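Local coordinates for lipocalin (Argas monolakensis, PDB 3BRN), which binds the biogenic amine serotonin inside a lipocalin beta barrel, as a soft-tick member of the histamine-binding protein family, at residues T37-A41 and T148-P154. Numbering follows the deposited sequence.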
loop_
_atom_site.group_PDB
_atom_site.type_symbol
_atom_site.label_atom_id
_atom_site.label_comp_id
_atom_site.label_asym_id
_atom_site.label_seq_id
_atom_site.Cartn_x
_atom_site.Cartn_y
_atom_site.Cartn_z
ATOM N N THR A 37 7.437 -8.007 -8.931
ATOM C CA THR A 37 6.905 -6.646 -8.883
ATOM C C THR A 37 8.005 -5.581 -9.067
ATOM O O THR A 37 9.152 -5.786 -8.664
ATOM C CB THR A 37 6.010 -6.392 -7.633
ATOM O OG1 THR A 37 6.795 -6.462 -6.439
ATOM C CG2 THR A 37 4.929 -7.456 -7.553
ATOM N N PRO A 38 7.679 -4.478 -9.757
ATOM C CA PRO A 38 8.683 -3.443 -10.030
ATOM C C PRO A 38 9.311 -2.899 -8.740
ATOM O O PRO A 38 8.614 -2.716 -7.747
ATOM C CB PRO A 38 7.875 -2.344 -10.730
ATOM C CG PRO A 38 6.608 -3.000 -11.185
ATOM C CD PRO A 38 6.333 -4.092 -10.208
ATOM N N GLU A 39 10.631 -2.727 -8.738
ATOM C CA GLU A 39 11.346 -2.141 -7.604
ATOM C C GLU A 39 10.780 -0.757 -7.299
ATOM O O GLU A 39 10.382 -0.034 -8.211
ATOM C CB GLU A 39 12.848 -2.013 -7.941
ATOM C CG GLU A 39 13.105 -1.450 -9.342
ATOM C CD GLU A 39 14.569 -1.053 -9.624
ATOM O OE1 GLU A 39 15.513 -1.574 -8.976
ATOM O OE2 GLU A 39 14.767 -0.240 -10.556
ATOM N N CYS A 40 10.703 -0.422 -6.013
ATOM C CA CYS A 40 10.303 0.915 -5.551
ATOM C C CYS A 40 8.895 1.326 -5.959
ATOM O O CYS A 40 8.615 2.522 -6.118
ATOM C CB CYS A 40 11.310 1.985 -5.991
ATOM S SG CYS A 40 13.055 1.565 -5.727
ATOM N N ALA A 41 8.002 0.345 -6.078
ATOM C CA ALA A 41 6.606 0.604 -6.427
ATOM C C ALA A 41 5.958 1.415 -5.309
ATOM O O ALA A 41 6.251 1.198 -4.134
ATOM C CB ALA A 41 5.858 -0.721 -6.648
ATOM N N THR A 148 10.370 -5.311 -1.861
ATOM C CA THR A 148 10.215 -4.489 -3.053
ATOM C C THR A 148 10.864 -3.122 -2.922
ATOM O O THR A 148 11.054 -2.435 -3.916
ATOM C CB THR A 148 8.716 -4.288 -3.378
ATOM O OG1 THR A 148 8.167 -5.520 -3.851
ATOM C CG2 THR A 148 8.532 -3.205 -4.450
ATOM N N TRP A 149 10.916 -2.629 -1.694
ATOM C CA TRP A 149 11.578 -1.371 -1.382
ATOM C C TRP A 149 12.974 -1.684 -0.909
ATOM O O TRP A 149 13.194 -2.706 -0.256
ATOM C CB TRP A 149 10.851 -0.631 -0.268
ATOM C CG TRP A 149 11.619 0.578 0.211
ATOM C CD1 TRP A 149 11.679 1.804 -0.394
ATOM C CD2 TRP A 149 12.488 0.652 1.354
ATOM N NE1 TRP A 149 12.502 2.646 0.326
ATOM C CE2 TRP A 149 12.997 1.965 1.407
ATOM C CE3 TRP A 149 12.859 -0.256 2.351
ATOM C CZ2 TRP A 149 13.821 2.398 2.433
ATOM C CZ3 TRP A 149 13.717 0.167 3.343
ATOM C CH2 TRP A 149 14.212 1.471 3.360
ATOM N N GLN A 150 13.922 -0.865 -1.354
ATOM C CA GLN A 150 15.304 -0.940 -0.918
ATOM C C GLN A 150 15.773 0.464 -0.582
ATOM O O GLN A 150 15.214 1.442 -1.057
ATOM C CB GLN A 150 16.198 -1.531 -2.016
ATOM C CG GLN A 150 16.070 -3.031 -2.156
ATOM C CD GLN A 150 16.183 -3.731 -0.817
ATOM O OE1 GLN A 150 17.299 -3.515 -0.132
ATOM N NE2 GLN A 150 15.234 -4.370 -0.355
ATOM N N THR A 151 16.721 0.552 0.332
ATOM C CA THR A 151 17.229 1.831 0.800
ATOM C C THR A 151 17.722 2.753 -0.322
ATOM O O THR A 151 17.792 3.976 -0.144
ATOM C CB THR A 151 18.336 1.600 1.842
ATOM O OG1 THR A 151 18.732 2.851 2.405
ATOM C CG2 THR A 151 19.527 0.929 1.210
ATOM N N TYR A 152 18.036 2.173 -1.483
ATOM C CA TYR A 152 18.483 2.944 -2.648
ATOM C C TYR A 152 17.326 3.562 -3.425
ATOM O O TYR A 152 17.553 4.304 -4.382
ATOM C CB TYR A 152 19.314 2.071 -3.601
ATOM C CG TYR A 152 18.486 1.060 -4.376
ATOM C CD1 TYR A 152 18.442 -0.277 -3.992
ATOM C CD2 TYR A 152 17.693 1.459 -5.446
ATOM C CE1 TYR A 152 17.659 -1.194 -4.675
ATOM C CE2 TYR A 152 16.877 0.552 -6.118
ATOM C CZ TYR A 152 16.867 -0.773 -5.730
ATOM O OH TYR A 152 16.084 -1.684 -6.414
ATOM N N CYS A 153 16.091 3.202 -3.073
ATOM C CA CYS A 153 14.920 3.774 -3.739
ATOM C C CYS A 153 14.885 5.296 -3.563
ATOM O O CYS A 153 15.046 5.795 -2.455
ATOM C CB CYS A 153 13.621 3.164 -3.174
ATOM S SG CYS A 153 13.266 1.448 -3.689
ATOM N N PRO A 154 14.620 6.042 -4.647
ATOM C CA PRO A 154 14.505 7.487 -4.464
ATOM C C PRO A 154 13.349 7.844 -3.520
ATOM O O PRO A 154 12.537 6.972 -3.183
ATOM C CB PRO A 154 14.222 8.007 -5.884
ATOM C CG PRO A 154 14.637 6.900 -6.805
ATOM C CD PRO A 154 14.373 5.632 -6.039
#
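Cys40 and Cys153 both set their sulfur beside the backbone N and anti to the carbonyl carbon (chi1 -46° and -74°), and the two sulfurs are joined in a disulfide, SG to SG 2.1 Å. The C-S-S-C torsion of -87° is close to the relaxed right angle, so the bond carries little torsional strain, with a left-handed twist. Next to it, Tyr152 brings its ring up to the bridge, with Cys40 SG oblique to it, 4.0 Å from Tyr152 CE2, a sulfur-aromatic contact. The phenol then reaches Glu39, whose extended chain crosses it at about a right angle; Tyr152 OH donates to Glu39 OE1 over a short 2.6 Å, arriving from above the carboxylate plane, while the oxygen lies at the ring edge. Leu63 of strand 55-64 touches both side chains.

Two turns present these groups. Pro38 to Ala41 form a type II turn, with Cys40 at its third position, and Gln150 to Cys153 a type I turn closed by Cys153 N to Gln150 O. The bridge thereby ties the loop before barrel strand 42-44 to the C-terminal tail after strand 146-147 of the lipocalin fold; the side chain of Ala41 is about 10 Å from the bound serotonin.

Further along, the backbones join directly: Cys40 N donates to Thr148 O at 2.9 Å, nearly straight. Thr148 turns its two branches to different partners, OG1 donating to Thr37 OG1 (3.1 Å) and CG2 packing 3.3 Å from Pro38 O. Thr32 of strand 26-32 touches both threonine side chains.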